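Local coordinates for L-ornithine N(5)-monooxygenase (Pseudomonas aeruginosa, PDB 3S5W), which catalyses the FAD- and NADPH-dependent hydroxylation of the side-chain amine of L-ornithine, the first step toward hydroxamate siderophores such as pyoverdin, at residues F243-N247 / D248-S252; E314-Y317 / G318-R322; S430-P433 / V434-E437. All coordinates share one frame; numbering follows the deposited sequence.

Contact 1 of 3, residues F243-N247 / D248-S252; sequences FIDLN and DSYPS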
loop_
_atom_site.group_PDB
_atom_site.type_symbol
_atom_site.label_atom_id
_atom_site.label_comp_id
_atom_site.label_asym_id
_atom_site.label_seq_id
_atom_site.Cartn_x
_atom_site.Cartn_y
_atom_site.Cartn_z
ATOM N N PHE A 243 11.869 1.640 13.971
ATOM C CA PHE A 243 12.791 2.070 14.996
ATOM C C PHE A 243 12.121 2.421 16.323
ATOM O O PHE A 243 12.608 2.054 17.380
ATOM C CB PHE A 243 13.601 3.290 14.542
ATOM C CG PHE A 243 14.575 3.769 15.576
ATOM C CD1 PHE A 243 15.801 3.106 15.754
ATOM C CD2 PHE A 243 14.283 4.892 16.368
ATOM C CE1 PHE A 243 16.716 3.548 16.732
ATOM C CE2 PHE A 243 15.177 5.350 17.344
ATOM C CZ PHE A 243 16.418 4.665 17.518
ATOM N N ILE A 244 11.044 3.187 16.268
ATOM C CA ILE A 244 10.416 3.663 17.501
ATOM C C ILE A 244 9.771 2.458 18.233
ATOM O O ILE A 244 9.828 2.352 19.489
ATOM C CB ILE A 244 9.393 4.790 17.157
ATOM C CG1 ILE A 244 10.135 6.122 16.985
ATOM C CG2 ILE A 244 8.262 4.886 18.195
ATOM C CD1 ILE A 244 10.958 6.612 18.254
ATOM N N ASP A 245 9.169 1.550 17.466
ATOM C CA ASP A 245 8.651 0.345 18.104
ATOM C C ASP A 245 9.735 -0.480 18.829
ATOM O O ASP A 245 9.537 -0.906 19.971
ATOM C CB ASP A 245 7.911 -0.548 17.126
ATOM C CG ASP A 245 7.006 -1.528 17.845
ATOM O OD1 ASP A 245 6.099 -1.061 18.563
ATOM O OD2 ASP A 245 7.195 -2.737 17.681
ATOM N N LEU A 246 10.877 -0.723 18.172
ATOM C CA LEU A 246 11.987 -1.402 18.849
ATOM C C LEU A 246 12.404 -0.634 20.096
ATOM O O LEU A 246 12.564 -1.237 21.190
ATOM C CB LEU A 246 13.190 -1.648 17.920
ATOM C CG LEU A 246 12.853 -2.610 16.761
ATOM C CD1 LEU A 246 14.010 -2.662 15.773
ATOM C CD2 LEU A 246 12.558 -4.004 17.300
ATOM N N ASN A 247 12.584 0.679 19.954
ATOM C CA ASN A 247 13.031 1.486 21.092
ATOM C C ASN A 247 12.075 1.373 22.288
ATOM O O ASN A 247 12.518 1.205 23.457
ATOM C CB ASN A 247 13.112 2.963 20.699
ATOM C CG ASN A 247 13.576 3.856 21.856
ATOM O OD1 ASN A 247 14.732 3.799 22.257
ATOM N ND2 ASN A 247 12.665 4.672 22.397
ATOM N N ASP A 248 10.775 1.486 21.981
ATOM C CA ASP A 248 9.740 1.575 23.013
ATOM C C ASP A 248 9.376 0.213 23.617
ATOM O O ASP A 248 9.072 0.146 24.796
ATOM C CB ASP A 248 8.462 2.260 22.485
ATOM C CG ASP A 248 8.642 3.757 22.204
ATOM O OD1 ASP A 248 9.706 4.319 22.525
ATOM O OD2 ASP A 248 7.695 4.368 21.641
ATOM N N SER A 249 9.414 -0.855 22.822
ATOM C CA SER A 249 8.783 -2.131 23.216
ATOM C C SER A 249 9.731 -3.299 23.399
ATOM O O SER A 249 9.330 -4.332 23.943
ATOM C CB SER A 249 7.743 -2.529 22.191
ATOM O OG SER A 249 6.604 -1.761 22.421
ATOM N N TYR A 250 10.961 -3.138 22.918
ATOM C CA TYR A 250 11.962 -4.193 22.977
ATOM C C TYR A 250 13.211 -3.679 23.646
ATOM O O TYR A 250 14.205 -3.422 22.969
ATOM C CB TYR A 250 12.251 -4.723 21.572
ATOM C CG TYR A 250 11.048 -5.369 20.955
ATOM C CD1 TYR A 250 10.066 -4.599 20.325
ATOM C CD2 TYR A 250 10.867 -6.753 21.028
ATOM C CE1 TYR A 250 8.944 -5.189 19.792
ATOM C CE2 TYR A 250 9.750 -7.349 20.498
ATOM C CZ TYR A 250 8.795 -6.560 19.875
ATOM O OH TYR A 250 7.689 -7.151 19.328
ATOM N N PRO A 251 13.170 -3.552 24.997
ATOM C CA PRO A 251 14.250 -2.882 25.711
ATOM C C PRO A 251 15.606 -3.576 25.526
ATOM O O PRO A 251 16.620 -2.920 25.588
ATOM C CB PRO A 251 13.784 -2.876 27.191
ATOM C CG PRO A 251 12.674 -3.907 27.280
ATOM C CD PRO A 251 12.071 -3.971 25.900
ATOM N N SER A 252 15.625 -4.867 25.231
ATOM C CA SER A 252 16.918 -5.527 25.035
ATOM C C SER A 252 17.446 -5.430 23.599
ATOM O O SER A 252 18.539 -5.909 23.322
ATOM C CB SER A 252 16.906 -6.971 25.561
ATOM O OG SER A 252 16.286 -7.826 24.619
HETATM O O HOH W 1 5.533 -4.573 18.625
#

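Contact 2 of 3, residues E314-Y317 / G318-R322; sequences ERIY and GVFYR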
loop_
_atom_site.group_PDB
_atom_site.type_symbol
_atom_site.label_atom_id
_atom_site.label_comp_id
_atom_site.label_asym_id
_atom_site.label_seq_id
_atom_site.Cartn_x
_atom_site.Cartn_y
_atom_site.Cartn_z
ATOM N N GLU A 314 11.163 14.274 15.282
ATOM C CA GLU A 314 11.539 14.920 16.569
ATOM C C GLU A 314 11.705 13.861 17.668
ATOM O O GLU A 314 12.639 13.912 18.482
ATOM C CB GLU A 314 10.465 15.955 16.967
ATOM C CG GLU A 314 10.622 17.293 16.219
ATOM C CD GLU A 314 9.367 18.208 16.316
ATOM O OE1 GLU A 314 9.249 19.128 15.473
ATOM O OE2 GLU A 314 8.503 18.003 17.217
ATOM N N ARG A 315 10.794 12.887 17.665
ATOM C CA ARG A 315 10.861 11.790 18.650
ATOM C C ARG A 315 12.151 10.992 18.496
ATOM O O ARG A 315 12.831 10.705 19.479
ATOM C CB ARG A 315 9.697 10.814 18.536
ATOM C CG ARG A 315 8.454 11.265 19.261
ATOM C CD ARG A 315 7.352 10.191 19.163
ATOM N NE ARG A 315 7.600 8.966 19.933
ATOM C CZ ARG A 315 6.718 7.961 20.022
ATOM N NH1 ARG A 315 5.558 8.046 19.388
ATOM N NH2 ARG A 315 6.977 6.876 20.746
ATOM N N ILE A 316 12.502 10.650 17.261
ATOM C CA ILE A 316 13.725 9.887 17.037
ATOM C C ILE A 316 14.982 10.704 17.399
ATOM O O ILE A 316 15.921 10.207 18.056
ATOM C CB ILE A 316 13.748 9.309 15.587
ATOM C CG1 ILE A 316 12.655 8.226 15.487
ATOM C CG2 ILE A 316 15.071 8.649 15.244
ATOM C CD1 ILE A 316 12.311 7.846 14.063
ATOM N N TYR A 317 15.000 11.961 16.978
ATOM C CA TYR A 317 16.141 12.814 17.301
ATOM C C TYR A 317 16.313 12.871 18.840
ATOM O O TYR A 317 17.433 12.804 19.352
ATOM C CB TYR A 317 15.906 14.202 16.763
ATOM C CG TYR A 317 17.171 15.029 16.784
ATOM C CD1 TYR A 317 18.098 14.906 15.754
ATOM C CD2 TYR A 317 17.447 15.925 17.834
ATOM C CE1 TYR A 317 19.274 15.660 15.747
ATOM C CE2 TYR A 317 18.625 16.695 17.826
ATOM C CZ TYR A 317 19.517 16.549 16.778
ATOM O OH TYR A 317 20.691 17.287 16.703
ATOM N N GLY A 318 15.185 12.921 19.546
ATOM C CA GLY A 318 15.180 12.952 21.020
ATOM C C GLY A 318 15.810 11.694 21.603
ATOM O O GLY A 318 16.531 11.753 22.609
ATOM N N VAL A 319 15.481 10.538 21.012
ATOM C CA VAL A 319 16.063 9.263 21.462
ATOM C C VAL A 319 17.602 9.326 21.360
ATOM O O VAL A 319 18.332 8.972 22.311
ATOM C CB VAL A 319 15.509 8.060 20.649
ATOM C CG1 VAL A 319 16.337 6.782 20.954
ATOM C CG2 VAL A 319 14.002 7.851 20.946
ATOM N N PHE A 320 18.100 9.802 20.221
ATOM C CA PHE A 320 19.561 9.877 20.033
ATOM C C PHE A 320 20.193 10.971 20.911
ATOM O O PHE A 320 21.306 10.802 21.411
ATOM C CB PHE A 320 19.913 10.069 18.548
ATOM C CG PHE A 320 19.714 8.799 17.753
ATOM C CD1 PHE A 320 20.576 7.710 17.945
ATOM C CD2 PHE A 320 18.642 8.662 16.891
ATOM C CE1 PHE A 320 20.393 6.505 17.259
ATOM C CE2 PHE A 320 18.448 7.428 16.192
ATOM C CZ PHE A 320 19.326 6.369 16.384
ATOM N N TYR A 321 19.440 12.042 21.124
ATOM C CA TYR A 321 19.937 13.153 21.956
ATOM C C TYR A 321 20.094 12.632 23.399
ATOM O O TYR A 321 21.094 12.893 24.049
ATOM C CB TYR A 321 18.941 14.333 21.945
ATOM C CG TYR A 321 19.394 15.428 22.879
ATOM C CD1 TYR A 321 20.289 16.406 22.440
ATOM C CD2 TYR A 321 18.990 15.451 24.220
ATOM C CE1 TYR A 321 20.739 17.434 23.287
ATOM C CE2 TYR A 321 19.461 16.458 25.085
ATOM C CZ TYR A 321 20.323 17.446 24.602
ATOM O OH TYR A 321 20.786 18.414 25.446
ATOM N N ARG A 322 19.114 11.872 23.885
ATOM C CA ARG A 322 19.202 11.363 25.242
ATOM C C ARG A 322 20.385 10.406 25.469
ATOM O O ARG A 322 20.897 10.309 26.596
ATOM C CB ARG A 322 17.861 10.783 25.714
ATOM C CG ARG A 322 16.840 11.942 25.958
ATOM C CD ARG A 322 15.532 11.477 26.604
ATOM N NE ARG A 322 14.835 10.518 25.766
ATOM C CZ ARG A 322 13.961 10.840 24.811
ATOM N NH1 ARG A 322 13.661 12.117 24.560
ATOM N NH2 ARG A 322 13.394 9.880 24.103
HETATM O O HOH W 2 11.916 11.017 22.109
#

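Contact 3 of 3, residues S430-P433 / V434-E437; sequences SVLP and VRAE. With ONH (N~5~-hydroxy-L-ornithine), chain E.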
loop_
_atom_site.group_PDB
_atom_site.type_symbol
_atom_site.label_atom_id
_atom_site.label_comp_id
_atom_site.label_asym_id
_atom_site.label_seq_id
_atom_site.Cartn_x
_atom_site.Cartn_y
_atom_site.Cartn_z
ATOM N N SER A 430 -6.052 8.880 -0.888
ATOM C CA SER A 430 -6.421 10.269 -1.197
ATOM C C SER A 430 -7.655 10.552 -2.074
ATOM O O SER A 430 -8.455 11.452 -1.784
ATOM C CB SER A 430 -5.179 11.049 -1.744
ATOM O OG SER A 430 -4.045 10.853 -0.899
ATOM N N VAL A 431 -7.786 9.807 -3.164
ATOM C CA VAL A 431 -8.856 10.096 -4.123
ATOM C C VAL A 431 -9.787 8.886 -4.336
ATOM O O VAL A 431 -10.539 8.867 -5.296
ATOM C CB VAL A 431 -8.339 10.601 -5.496
ATOM C CG1 VAL A 431 -7.629 11.960 -5.370
ATOM C CG2 VAL A 431 -7.408 9.554 -6.178
ATOM N N LEU A 432 -9.748 7.917 -3.432
ATOM C CA LEU A 432 -10.518 6.693 -3.604
ATOM C C LEU A 432 -12.004 6.938 -3.886
ATOM O O LEU A 432 -12.538 6.305 -4.779
ATOM C CB LEU A 432 -10.314 5.728 -2.442
ATOM C CG LEU A 432 -8.912 5.100 -2.293
ATOM C CD1 LEU A 432 -9.040 3.996 -1.312
ATOM C CD2 LEU A 432 -8.366 4.565 -3.593
ATOM N N PRO A 433 -12.669 7.862 -3.149
ATOM C CA PRO A 433 -14.107 8.048 -3.466
ATOM C C PRO A 433 -14.399 8.515 -4.891
ATOM O O PRO A 433 -15.429 8.141 -5.484
ATOM C CB PRO A 433 -14.572 9.126 -2.462
ATOM C CG PRO A 433 -13.590 9.026 -1.313
ATOM C CD PRO A 433 -12.250 8.645 -1.960
ATOM N N VAL A 434 -13.522 9.364 -5.417
ATOM C CA VAL A 434 -13.663 9.882 -6.766
ATOM C C VAL A 434 -13.247 8.822 -7.823
ATOM O O VAL A 434 -13.949 8.657 -8.854
ATOM C CB VAL A 434 -12.882 11.249 -6.918
ATOM C CG1 VAL A 434 -12.969 11.771 -8.324
ATOM C CG2 VAL A 434 -13.459 12.314 -5.924
ATOM N N ARG A 435 -12.126 8.129 -7.591
ATOM C CA ARG A 435 -11.739 7.042 -8.501
ATOM C C ARG A 435 -12.820 5.949 -8.570
ATOM O O ARG A 435 -13.109 5.418 -9.654
ATOM C CB ARG A 435 -10.402 6.452 -8.083
ATOM C CG ARG A 435 -9.854 5.412 -9.039
ATOM C CD ARG A 435 -8.381 5.197 -8.763
ATOM N NE ARG A 435 -8.085 4.308 -7.634
ATOM C CZ ARG A 435 -6.959 4.377 -6.933
ATOM N NH1 ARG A 435 -6.100 5.358 -7.179
ATOM N NH2 ARG A 435 -6.692 3.488 -5.983
ATOM N N ALA A 436 -13.422 5.619 -7.425
ATOM C CA ALA A 436 -14.484 4.623 -7.388
ATOM C C ALA A 436 -15.672 5.063 -8.257
ATOM O O ALA A 436 -16.249 4.249 -8.990
ATOM C CB ALA A 436 -14.950 4.398 -5.955
ATOM N N GLU A 437 -16.039 6.340 -8.157
ATOM C CA GLU A 437 -17.134 6.888 -8.964
ATOM C C GLU A 437 -16.751 6.844 -10.446
ATOM O O GLU A 437 -17.586 6.543 -11.307
ATOM C CB GLU A 437 -17.428 8.327 -8.565
ATOM C CG GLU A 437 -18.511 8.989 -9.417
ATOM C CD GLU A 437 -19.107 10.206 -8.737
ATOM O OE1 GLU A 437 -18.358 11.172 -8.498
ATOM O OE2 GLU A 437 -20.322 10.187 -8.436
HETATM C C ONH E . -3.139 13.732 1.415
HETATM N N ONH E . -0.906 14.350 2.255
HETATM O O ONH E . -3.549 14.629 2.210
HETATM C CA ONH E . -1.687 13.352 1.484
HETATM C CB ONH E . -1.553 11.930 2.044
HETATM C CD ONH E . 0.042 10.126 2.562
HETATM N NE ONH E . 1.446 9.811 2.502
HETATM C CG ONH E . -0.088 11.527 2.008
HETATM O OZ ONH E . 1.901 8.801 3.320
HETATM O OXT ONH E . -3.864 13.140 0.566
#

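Contact 1 of 3, residues F243-N247 / D248-S252
Asp245 OD2 has two polar partners and also meets the Tyr250 ring. A water donates to it at 2.7 Å, and Tyr213 OH is hydrogen-bonded to it. The same oxygen lies at the edge of the Tyr250 ring, near its plane, 3.7 Å from Tyr250 CE1. Carboxylate and ring planes are turned 67° apart. The water also reaches Tyr250 OH, but that bond is long and weak. With CG anti to the backbone N and beside the carbonyl carbon (chi1 -161°), the Asp245 carboxylate can reach this ring edge. Leu246 adds an apolar touch: its CD2 comes obliquely to the ring, 4.0 Å from Tyr250 CD1.

The backbone here is the last turn of a helix. Asp248 N bonds to Ile244 O at 2.8 Å, and Ser249 N bonds to Asp245 O. Tyr250 N still bonds to Leu246 O at 3.0 Å, although Tyr250 is the first residue to leave helical angles. The neighbouring side chains of Asn247 and Asp248 are bonded too. Asn247 ND2 donates to Asp248 OD1 at 3.0 Å, nearly along the C-O axis of that oxygen, which is tilted out of the Asn247 amide plane. Asp248 OD2 makes a salt bridge with Arg315 and lies 3.5 Å from Ile244 CG2.

This helix, 237-249, is the crossover of the beta-alpha-beta unit between strands 228-233 and 253-258. Leu246 packs on both strands. Helix 213-217 meets Leu246 and Tyr250, while helix 310-326 covers Ile244 and Asn247.

Contact 2 of 3, residues E314-Y317 / G318-R322
Ile316 overlaps the Phe320 ring one helical turn on, the two side chains lying side by side and pointing the same way. The touching branch is CG2, which sits 3.7 Å from Phe320 CE2. It stands anti to the backbone N of Ile316, while CG1 takes the place beside that N (chi1 -69°). The ring is also close to the backbone: Phe320 CD2 is 3.3 Å from Ile316 O. That same oxygen accepts the bond from Phe320 N at 3.1 Å, with an N-H...O angle of 163°.

The other backbone bonds are those of a regular alpha helix. Gly318 N bonds to Glu314 O, Val319 N to Arg315 O, and Tyr321 N to Tyr317 O at 2.8 Å. Arg315 O has a second donor, a water at 2.8 Å. This water accepts from Arg322 NH2 at 2.7 Å, and it lies in the guanidinium plane at the edge. It thus links the arginine to a carbonyl two turns back. One face of the guanidinium is laid over Gly318 O, which is 3.4 Å from the plane and over its centre. The bend of Arg322 at chi3 (-61°) helps fold the group back along the helix.

Helix 310-326 lies against helix 237-249. Ile316 packs on Ala240 and Ile244, and Val319 on Asn247. Phe320 meets the ring of Phe243, and Arg315 also touches Ile244. Val319 and Phe320 also touch His331, just before strand 332-334.

Contact 3 of 3, residues S430-P433 / V434-E437
Residues 430-437 run from a loop into the first turns of helix 432-447, with Val431 at the N-cap position. The backbone bonds mark this start. Val431 O accepts from Arg435 N at 2.9 Å in an almost straight bond (176°). It also takes a weak bond from Val434 N. Leu432 O accepts from Ala436 N at 2.9 Å. Pro433 O accepts a longer bond from Glu437 N at 3.3 Å, with the donor above the carbonyl plane. Pro433 O is also bonded to Arg95.

Leu432 and Arg435 run alongside each other in van der Waals contact. Leu432 CD2 lies over one face of the guanidinium, with a short approach of 3.1 Å to Arg435 NH2. With CG anti to the backbone N, Arg435 bends at chi3 (81°) to reach Leu432. Leu432 also packs on Pro40, Ser41 and Ala44 of helix 40-56, and Ala436 meets Ala48 there.

The buried guanidinium is held by polar partners beyond this turn. Its NE bonds to Gln415, NH1 to the carbonyl of Asp426, and NH2 to Ser41. Three partners on three nitrogens would fix its rotation. The side chain of Arg435 lies about 5 Å from the bound FAD.

The ligand bond comes from the residue just before the N-cap. N5-hydroxy-L-ornithine, the product, is also held by Lys89, Asn274 and Asn304. Ser430 OG donates to OXT of its carboxylate at 2.7 Å.

In the fold
All three contacts are local, between adjoining segments, and follow one another along the chain without nesting or crossing. Contact 1 closes the last turn of helix 237-249, before the chain enters strand 253-258. Contact 2 lies within helix 310-326. These two touch: the Asp248-Arg315 salt bridge and the packing of Phe243 on Phe320 and of Ile244 on Ile316 join their helices beside the five-stranded parallel sheet of the NADP(+)-binding region. Contact 3 opens helix 432-447 near FAD and the ornithine site. It stands apart, with nearest atoms about 23 Å from contact 1 and about 22 Å from contact 2.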